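Local coordinates for protein topoisomerase IV subunit A (Escherichia coli, PDB 1ZVT) that probably binds and bends DNA through a beta-pinwheel domain at the C terminus of the ParC subunit, contributing to the substrate specificity of a decatenating type II topoisomerase, at residues P25-K30 with P65-Q70; G54-I59 with K123-L128; M156-V161 with K220-R225. All blocks are in the same frame, centred on the assembly; numbering follows the deposited sequence.

Contact 1. Residues P25-K30 with P65-Q70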
loop_
_atom_site.group_PDB
_atom_site.type_symbol
_atom_site.label_atom_id
_atom_site.label_comp_id
_atom_site.label_asym_id
_atom_site.label_seq_id
_atom_site.Cartn_x
_atom_site.Cartn_y
_atom_site.Cartn_z
ATOM N N PRO A 25 -15.319 12.819 2.752
ATOM C CA PRO A 25 -16.388 11.906 3.130
ATOM C C PRO A 25 -17.766 12.575 3.053
ATOM O O PRO A 25 -18.771 11.882 2.900
ATOM C CB PRO A 25 -16.021 11.512 4.561
ATOM C CG PRO A 25 -14.548 11.717 4.630
ATOM C CD PRO A 25 -14.340 12.982 3.840
ATOM N N GLY A 26 -17.807 13.908 3.152
ATOM C CA GLY A 26 -19.065 14.657 3.096
ATOM C C GLY A 26 -19.619 14.948 1.706
ATOM O O GLY A 26 -20.677 15.554 1.576
ATOM N N LEU A 27 -18.906 14.537 0.660
ATOM C CA LEU A 27 -19.385 14.727 -0.712
ATOM C C LEU A 27 -20.585 13.851 -1.029
ATOM O O LEU A 27 -20.908 12.924 -0.284
ATOM C CB LEU A 27 -18.264 14.426 -1.704
ATOM C CG LEU A 27 -17.034 15.320 -1.589
ATOM C CD1 LEU A 27 -15.888 14.752 -2.399
ATOM C CD2 LEU A 27 -17.356 16.736 -2.062
ATOM N N ASN A 28 -21.232 14.170 -2.155
ATOM C CA ASN A 28 -22.326 13.389 -2.706
ATOM C C ASN A 28 -21.794 12.072 -3.268
ATOM O O ASN A 28 -20.836 12.063 -4.039
ATOM C CB ASN A 28 -22.998 14.226 -3.804
ATOM C CG ASN A 28 -24.230 13.563 -4.411
ATOM O OD1 ASN A 28 -24.639 13.914 -5.521
ATOM N ND2 ASN A 28 -24.829 12.622 -3.698
ATOM N N TYR A 29 -22.398 10.960 -2.864
ATOM C CA TYR A 29 -22.091 9.675 -3.479
ATOM C C TYR A 29 -23.359 9.103 -4.073
ATOM O O TYR A 29 -24.451 9.442 -3.617
ATOM C CB TYR A 29 -21.466 8.713 -2.473
ATOM C CG TYR A 29 -20.112 9.216 -2.035
ATOM C CD1 TYR A 29 -19.980 10.034 -0.915
ATOM C CD2 TYR A 29 -18.967 8.906 -2.770
ATOM C CE1 TYR A 29 -18.734 10.531 -0.528
ATOM C CE2 TYR A 29 -17.718 9.388 -2.395
ATOM C CZ TYR A 29 -17.608 10.188 -1.272
ATOM O OH TYR A 29 -16.371 10.684 -0.908
ATOM N N LYS A 30 -23.220 8.270 -5.101
ATOM C CA LYS A 30 -24.397 7.618 -5.675
ATOM C C LYS A 30 -24.961 6.611 -4.668
ATOM O O LYS A 30 -24.251 6.150 -3.774
ATOM C CB LYS A 30 -24.059 6.968 -7.022
ATOM C CG LYS A 30 -23.254 5.699 -6.921
ATOM C CD LYS A 30 -22.696 5.295 -8.269
ATOM C CE LYS A 30 -21.804 4.073 -8.118
ATOM N NZ LYS A 30 -22.575 2.813 -8.308
ATOM N N PRO A 65 -13.958 14.612 -13.276
ATOM C CA PRO A 65 -15.036 15.534 -12.910
ATOM C C PRO A 65 -14.761 16.234 -11.573
ATOM O O PRO A 65 -13.947 15.759 -10.778
ATOM C CB PRO A 65 -16.267 14.617 -12.822
ATOM C CG PRO A 65 -15.709 13.274 -12.466
ATOM C CD PRO A 65 -14.366 13.199 -13.163
ATOM N N SER A 66 -15.436 17.358 -11.332
ATOM C CA SER A 66 -15.209 18.127 -10.108
ATOM C C SER A 66 -15.943 17.556 -8.890
ATOM O O SER A 66 -16.615 16.534 -8.985
ATOM C CB SER A 66 -15.629 19.584 -10.328
ATOM O OG SER A 66 -17.033 19.705 -10.196
ATOM N N ALA A 67 -15.841 18.261 -7.757
ATOM C CA ALA A 67 -16.434 17.802 -6.488
ATOM C C ALA A 67 -17.940 17.618 -6.575
ATOM O O ALA A 67 -18.498 16.715 -5.964
ATOM C CB ALA A 67 -16.098 18.778 -5.367
ATOM N N ARG A 68 -18.583 18.504 -7.328
ATOM C CA ARG A 68 -20.014 18.408 -7.589
ATOM C C ARG A 68 -20.313 17.232 -8.510
ATOM O O ARG A 68 -19.601 16.974 -9.487
ATOM C CB ARG A 68 -20.526 19.720 -8.183
ATOM C CG ARG A 68 -20.340 20.888 -7.242
ATOM C CD ARG A 68 -20.239 22.223 -7.971
ATOM N NE ARG A 68 -20.151 23.315 -7.003
ATOM C CZ ARG A 68 -21.145 24.155 -6.715
ATOM N NH1 ARG A 68 -22.316 24.059 -7.341
ATOM N NH2 ARG A 68 -20.963 25.103 -5.803
ATOM N N GLY A 69 -21.378 16.516 -8.205
ATOM C CA GLY A 69 -21.674 15.309 -8.944
ATOM C C GLY A 69 -21.195 14.153 -8.101
ATOM O O GLY A 69 -20.869 14.336 -6.920
ATOM N N GLN A 70 -21.173 12.965 -8.694
ATOM C CA GLN A 70 -20.960 11.734 -7.944
ATOM C C GLN A 70 -19.699 11.032 -8.443
ATOM O O GLN A 70 -19.421 9.884 -8.101
ATOM C CB GLN A 70 -22.210 10.837 -8.043
ATOM C CG GLN A 70 -23.386 11.388 -7.225
ATOM C CD GLN A 70 -24.750 10.776 -7.572
ATOM O OE1 GLN A 70 -24.984 10.309 -8.693
ATOM N NE2 GLN A 70 -25.661 10.792 -6.604
HETATM O O HOH W 1 -20.454 16.376 -4.049
HETATM O O HOH W 2 -20.504 7.802 -6.184
#

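Contact 2. Residues G54-I59 with K123-L128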
loop_
_atom_site.group_PDB
_atom_site.type_symbol
_atom_site.label_atom_id
_atom_site.label_comp_id
_atom_site.label_asym_id
_atom_site.label_seq_id
_atom_site.Cartn_x
_atom_site.Cartn_y
_atom_site.Cartn_z
ATOM N N GLY A 54 -1.848 -6.174 -9.186
ATOM C CA GLY A 54 -0.497 -5.594 -9.141
ATOM C C GLY A 54 -0.164 -4.685 -10.313
ATOM O O GLY A 54 1.012 -4.342 -10.527
ATOM N N ARG A 55 -1.183 -4.291 -11.070
ATOM C CA ARG A 55 -0.980 -3.325 -12.164
ATOM C C ARG A 55 -1.128 -1.898 -11.652
ATOM O O ARG A 55 -1.922 -1.652 -10.759
ATOM C CB ARG A 55 -1.972 -3.589 -13.311
ATOM C CG ARG A 55 -1.790 -4.980 -13.961
ATOM C CD ARG A 55 -2.573 -5.097 -15.276
ATOM N NE ARG A 55 -2.005 -4.287 -16.360
ATOM C CZ ARG A 55 -1.044 -4.684 -17.199
ATOM N NH1 ARG A 55 -0.470 -5.887 -17.076
ATOM N NH2 ARG A 55 -0.638 -3.876 -18.164
ATOM N N SER A 56 -0.374 -0.955 -12.225
ATOM C CA SER A 56 -0.525 0.471 -11.888
ATOM C C SER A 56 -0.944 1.302 -13.113
ATOM O O SER A 56 -0.642 0.945 -14.253
ATOM C CB SER A 56 0.746 1.063 -11.263
ATOM O OG SER A 56 1.818 1.077 -12.192
ATOM N N TYR A 57 -1.636 2.412 -12.850
ATOM C CA TYR A 57 -2.240 3.225 -13.885
ATOM C C TYR A 57 -2.120 4.667 -13.457
ATOM O O TYR A 57 -2.293 4.961 -12.274
ATOM C CB TYR A 57 -3.733 2.926 -14.008
ATOM C CG TYR A 57 -4.126 1.494 -14.175
ATOM C CD1 TYR A 57 -4.216 0.644 -13.070
ATOM C CD2 TYR A 57 -4.488 0.995 -15.431
ATOM C CE1 TYR A 57 -4.621 -0.687 -13.226
ATOM C CE2 TYR A 57 -4.890 -0.337 -15.581
ATOM C CZ TYR A 57 -4.958 -1.149 -14.475
ATOM O OH TYR A 57 -5.327 -2.465 -14.607
ATOM N N ALA A 58 -1.845 5.568 -14.403
ATOM C CA ALA A 58 -1.859 6.987 -14.098
ATOM C C ALA A 58 -2.962 7.717 -14.863
ATOM O O ALA A 58 -3.226 7.407 -16.036
ATOM C CB ALA A 58 -0.524 7.615 -14.429
ATOM N N ILE A 59 -3.583 8.690 -14.204
ATOM C CA ILE A 59 -4.640 9.503 -14.818
ATOM C C ILE A 59 -4.282 10.979 -14.580
ATOM O O ILE A 59 -3.770 11.338 -13.524
ATOM C CB ILE A 59 -6.034 9.186 -14.193
ATOM C CG1 ILE A 59 -6.507 7.767 -14.563
ATOM C CG2 ILE A 59 -7.104 10.241 -14.582
ATOM C CD1 ILE A 59 -7.926 7.411 -14.020
ATOM N N LYS A 123 0.408 -0.686 -16.354
ATOM C CA LYS A 123 1.676 -1.420 -16.336
ATOM C C LYS A 123 1.642 -2.570 -15.345
ATOM O O LYS A 123 1.094 -2.435 -14.253
ATOM C CB LYS A 123 2.810 -0.442 -15.970
ATOM C CG LYS A 123 4.040 -1.046 -15.337
ATOM C CD LYS A 123 5.068 0.025 -14.991
ATOM C CE LYS A 123 6.274 -0.608 -14.299
ATOM N NZ LYS A 123 7.371 0.377 -14.020
ATOM N N ALA A 124 2.233 -3.715 -15.723
ATOM C CA ALA A 124 2.444 -4.798 -14.768
ATOM C C ALA A 124 3.553 -4.355 -13.831
ATOM O O ALA A 124 4.708 -4.252 -14.245
ATOM C CB ALA A 124 2.840 -6.093 -15.514
ATOM N N LEU A 125 3.211 -4.006 -12.599
ATOM C CA LEU A 125 4.206 -3.398 -11.711
ATOM C C LEU A 125 4.776 -4.426 -10.749
ATOM O O LEU A 125 5.992 -4.524 -10.591
ATOM C CB LEU A 125 3.616 -2.223 -10.938
ATOM C CG LEU A 125 4.386 -1.676 -9.735
ATOM C CD1 LEU A 125 5.646 -0.959 -10.169
ATOM C CD2 LEU A 125 3.461 -0.733 -8.929
ATOM N N ILE A 126 3.893 -5.148 -10.069
ATOM C CA ILE A 126 4.350 -6.222 -9.181
ATOM C C ILE A 126 3.726 -7.553 -9.581
ATOM O O ILE A 126 2.511 -7.662 -9.809
ATOM C CB ILE A 126 4.171 -5.886 -7.677
ATOM C CG1 ILE A 126 4.665 -7.046 -6.796
ATOM C CG2 ILE A 126 2.728 -5.494 -7.361
ATOM C CD1 ILE A 126 5.039 -6.594 -5.412
ATOM N N THR A 127 4.585 -8.549 -9.743
ATOM C CA THR A 127 4.140 -9.857 -10.140
ATOM C C THR A 127 3.729 -10.643 -8.897
ATOM O O THR A 127 4.513 -10.785 -7.959
ATOM C CB THR A 127 5.257 -10.579 -10.890
ATOM O OG1 THR A 127 5.673 -9.738 -11.965
ATOM C CG2 THR A 127 4.780 -11.910 -11.430
ATOM N N LEU A 128 2.496 -11.137 -8.900
ATOM C CA LEU A 128 1.981 -11.887 -7.762
ATOM C C LEU A 128 2.105 -13.381 -7.991
ATOM O O LEU A 128 1.618 -13.903 -9.020
ATOM C CB LEU A 128 0.514 -11.572 -7.534
ATOM C CG LEU A 128 0.171 -10.106 -7.282
ATOM C CD1 LEU A 128 -1.330 -9.969 -7.168
ATOM C CD2 LEU A 128 0.865 -9.620 -6.006
#

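Contact 3. Residues M156-V161 with K220-R225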
loop_
_atom_site.group_PDB
_atom_site.type_symbol
_atom_site.label_atom_id
_atom_site.label_comp_id
_atom_site.label_asym_id
_atom_site.label_seq_id
_atom_site.Cartn_x
_atom_site.Cartn_y
_atom_site.Cartn_z
ATOM N N MET A 156 7.750 -11.904 13.256
ATOM C CA MET A 156 8.133 -10.505 13.030
ATOM C C MET A 156 9.599 -10.408 12.613
ATOM O O MET A 156 10.475 -11.093 13.160
ATOM C CB MET A 156 7.905 -9.656 14.292
ATOM C CG MET A 156 6.465 -9.600 14.738
ATOM S SD MET A 156 6.273 -8.516 16.175
ATOM C CE MET A 156 7.164 -7.093 15.688
ATOM N N LEU A 157 9.864 -9.564 11.626
ATOM C CA LEU A 157 11.246 -9.306 11.202
ATOM C C LEU A 157 11.403 -7.833 10.922
ATOM O O LEU A 157 10.548 -7.252 10.265
ATOM C CB LEU A 157 11.570 -10.080 9.915
ATOM C CG LEU A 157 13.003 -9.946 9.362
ATOM C CD1 LEU A 157 14.028 -10.583 10.280
ATOM C CD2 LEU A 157 13.127 -10.561 7.977
ATOM N N MET A 158 12.495 -7.243 11.397
ATOM C CA MET A 158 12.770 -5.819 11.130
ATOM C C MET A 158 14.184 -5.679 10.556
ATOM O O MET A 158 15.122 -6.294 11.065
ATOM C CB MET A 158 12.663 -4.965 12.401
ATOM C CG MET A 158 12.754 -3.470 12.120
ATOM S SD MET A 158 12.294 -2.505 13.573
ATOM C CE MET A 158 13.742 -2.609 14.594
ATOM N N PHE A 159 14.341 -4.861 9.517
ATOM C CA PHE A 159 15.674 -4.542 8.982
ATOM C C PHE A 159 15.588 -3.207 8.244
ATOM O O PHE A 159 14.487 -2.782 7.883
ATOM C CB PHE A 159 16.199 -5.657 8.051
ATOM C CG PHE A 159 15.309 -5.937 6.862
ATOM C CD1 PHE A 159 15.362 -5.131 5.719
ATOM C CD2 PHE A 159 14.450 -7.035 6.871
ATOM C CE1 PHE A 159 14.534 -5.401 4.618
ATOM C CE2 PHE A 159 13.617 -7.302 5.785
ATOM C CZ PHE A 159 13.671 -6.485 4.653
ATOM N N PRO A 160 16.730 -2.531 8.039
ATOM C CA PRO A 160 16.666 -1.213 7.384
ATOM C C PRO A 160 16.077 -1.331 5.981
ATOM O O PRO A 160 16.445 -2.230 5.231
ATOM C CB PRO A 160 18.137 -0.791 7.322
ATOM C CG PRO A 160 18.790 -1.545 8.449
ATOM C CD PRO A 160 18.118 -2.891 8.382
ATOM N N VAL A 161 15.149 -0.438 5.624
ATOM C CA VAL A 161 14.499 -0.554 4.312
ATOM C C VAL A 161 15.505 -0.431 3.131
ATOM O O VAL A 161 15.249 -0.966 2.053
ATOM C CB VAL A 161 13.277 0.414 4.179
ATOM C CG1 VAL A 161 13.746 1.834 4.049
ATOM C CG2 VAL A 161 12.358 0.008 2.999
ATOM N N LYS A 220 14.901 -6.734 19.254
ATOM C CA LYS A 220 14.884 -8.185 19.425
ATOM C C LYS A 220 14.348 -8.960 18.218
ATOM O O LYS A 220 14.592 -10.161 18.102
ATOM C CB LYS A 220 14.058 -8.587 20.664
ATOM C CG LYS A 220 14.451 -7.905 21.984
ATOM C CD LYS A 220 15.589 -8.601 22.689
ATOM C CE LYS A 220 16.059 -7.808 23.906
ATOM N NZ LYS A 220 17.294 -8.418 24.480
ATOM N N VAL A 221 13.592 -8.295 17.349
ATOM C CA VAL A 221 13.108 -8.953 16.130
ATOM C C VAL A 221 13.868 -8.462 14.900
ATOM O O VAL A 221 13.495 -8.786 13.786
ATOM C CB VAL A 221 11.539 -8.812 15.907
ATOM C CG1 VAL A 221 10.762 -9.353 17.121
ATOM C CG2 VAL A 221 11.148 -7.377 15.586
ATOM N N THR A 222 14.927 -7.677 15.113
ATOM C CA THR A 222 15.770 -7.242 14.001
ATOM C C THR A 222 16.579 -8.438 13.484
ATOM O O THR A 222 17.053 -9.268 14.271
ATOM C CB THR A 222 16.634 -6.039 14.409
ATOM O OG1 THR A 222 15.771 -4.983 14.848
ATOM C CG2 THR A 222 17.456 -5.534 13.245
ATOM N N GLY A 223 16.716 -8.554 12.167
ATOM C CA GLY A 223 17.419 -9.686 11.595
ATOM C C GLY A 223 17.731 -9.418 10.142
ATOM O O GLY A 223 17.463 -8.329 9.626
ATOM N N GLU A 224 18.292 -10.412 9.477
ATOM C CA GLU A 224 18.664 -10.240 8.085
ATOM C C GLU A 224 17.420 -10.359 7.214
ATOM O O GLU A 224 16.585 -11.213 7.451
ATOM C CB GLU A 224 19.680 -11.319 7.698
ATOM C CG GLU A 224 20.321 -11.129 6.339
ATOM C CD GLU A 224 21.500 -10.143 6.351
ATOM O OE1 GLU A 224 22.221 -10.082 7.369
ATOM O OE2 GLU A 224 21.714 -9.455 5.322
ATOM N N ARG A 225 17.332 -9.512 6.193
ATOM C CA ARG A 225 16.288 -9.640 5.184
ATOM C C ARG A 225 16.225 -11.067 4.652
ATOM O O ARG A 225 17.269 -11.693 4.389
ATOM C CB ARG A 225 16.545 -8.663 4.034
ATOM C CG ARG A 225 15.642 -8.908 2.836
ATOM C CD ARG A 225 15.788 -7.825 1.768
ATOM N NE ARG A 225 17.053 -7.913 1.025
ATOM C CZ ARG A 225 17.273 -8.749 0.014
ATOM N NH1 ARG A 225 16.336 -9.621 -0.365
ATOM N NH2 ARG A 225 18.439 -8.722 -0.617
HETATM O O HOH W 3 13.426 -11.787 13.817
#

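Contact 1. Residues P25-K30 with P65-Q70
Two irregular loop segments pass each other here, drawing closest at Tyr29 and Gln70, whose CA atoms are 5.0 Å apart, and spreading from there toward Leu27 and Ala67. Gln70 buries the largest share of the surface. Its chain runs extended beyond CG and crosses that of Asn28, with the two amide planes turned 48° apart. Asn28 meets it because its CG stands anti to the backbone N (chi1 -176°), which sends the amide across the gap until OD1 lies 3.3 Å from Gln70 CG. Farther out, the Gln70 amide lies against the base of Lys30, with OE1 3.8 Å from Lys30 CB. At the other end Leu27 CD2 touches Ala67 CB at 4.1 Å, a small apolar patch. Two waters join the backbones. One accepts from Asn28 N at 3.0 Å and donates to Ala67 O at 2.8 Å; the other accepts from Lys30 N at 3.0 Å and donates to Gln70 O at 3.0 Å. Gly69, with its positive phi of 100°, lets the chain turn between these two bridges. This hydrated seam lies beside the first blade of the beta-pinwheel, joining the loop between strands 13-18 and 35-42 to the one after strand 55-59. Arg15 of strand 13-18 spans it, giving NH1 to Ala67 O and NH2 to Asn28 O, and also makes a cation-pi contact with the Tyr29 ring. Leu27 and Tyr29 rest on Val7 of strand 3-9, while Tyr29 also reaches Phe35 of strand 35-42, and segment 65-70 leads straight into strand 72-73 at the far edge of the same four-stranded sheet.

Contact 2. Residues G54-I59 with K123-L128
The guanidinium of Arg55 lies flat over the Lys123-Ala124 peptide, with Lys123 C 3.8 Å from its plane and over its centre, and Ala124 N toward the rim. A bend at chi3 (70°) folds the chain back, and Arg55 NH1 comes to 3.7 Å from Ala124 CB. Arg55 NE bonds to Ala121 O, and NH2 weakly to Gly122 O. On the other face of the sheet Ser56 OG packs 4.0 Å from Leu125 CB, while its polar partner is Leu115 O. Lys123 extends on this face too, carrying NZ to Asp114 O and Ser168 O.

Beneath these side chains the strands pair antiparallel. Arg55 and Ala124 form a non-hydrogen-bonded pair; in the hydrogen-bonded pair beside it Ser56 N donates to Lys123 O and Lys123 N to Ser56 O, each at 2.9 Å. Gly54 O takes two donors: Ile126 N at 3.0 Å, in the carbonyl plane on a lone pair, and Leu125 N, tilted 24° from that plane. A positive phi (90°), with Ile126 O where a side chain would begin, makes position 54 suit glycine.

Four backbone bonds thus fix the register. Strand 123-124, from much later in the chain, completes the edge of the sheet of 86-90, 47-51 and 55-59, as in the strand exchange of the beta-pinwheel. Carbonyl oxygens solvate the cationic ends of Arg55 and Lys123, so the contact is probably held by dipoles and not by ion pairs.

Contact 3. Residues M156-V161 with K220-R225
Met156 starts the contact against Val221: its CB lies beside Val221 CG1, and the bend at chi3 brings CE to 4.0 Å from Val221 CG2. A water donates to both Met156 O and Val221 O, at 3.1 and 3.0 Å. Leu157 sets its CB away from the loop, yet its methyls reach back, CD1 to Gly223 CA at 3.7 Å and CD2 toward Glu224 O; CD2 also sits at the edge of the Phe159 ring, in its plane. Met158 makes the single backbone bridge, opposite Thr222. Its N donates to Val221 O at 3.0 Å from above the carbonyl plane, and its O accepts from Gly223 N at 3.0 Å. Its side chain crosses that of Thr222, bringing CE close to OG1, whose hydrogen-bond partner is Leu218 O.

With Phe159 CG placed between the backbone N and the carbonyl carbon (chi1 59°), the ring turns one face to Arg225, and Arg225 CB stands 3.6 Å from the ring centroid, only 11° off the normal: a CH-pi contact. Arg225 CG lies 3.6 Å from Phe159 CZ. The guanidinium bends off beyond it, its plane 66° from the ring.

Two direct bonds at Met158, with a water at Met156 O, pin the loop to strand 155-160. The loop, which follows helix 215-219, covers the edge of this beta-pinwheel blade next to where strand 230-231 completes the sheet. Arg225 divides its roles: methylenes serve the aromatic face, and its guanidinium donates through NH1 to a carbonyl oxygen, Lys174 O.

In the fold
From the N terminus, segment 25-30 waits until the chain has run through strands 35-42, 47-51 and 55-59 before contact 1 closes on it with 65-70. Segment 54-59 lies inside that loop and finds its own partner only at 123-128, so contacts 1 and 2 cross. This crossing follows the strand exchange of the beta-pinwheel: strand 72-73 edges the first sheet, although strands 47-51 and 55-59 of the second precede it, and strand 123-124 edges the second. Contact 3 opens afterwards, in series, tying strand 155-160 to the loop before its edge strand 230-231. Contacts 1 and 3 lie on opposite sides of the domain, centres about 43 Å apart.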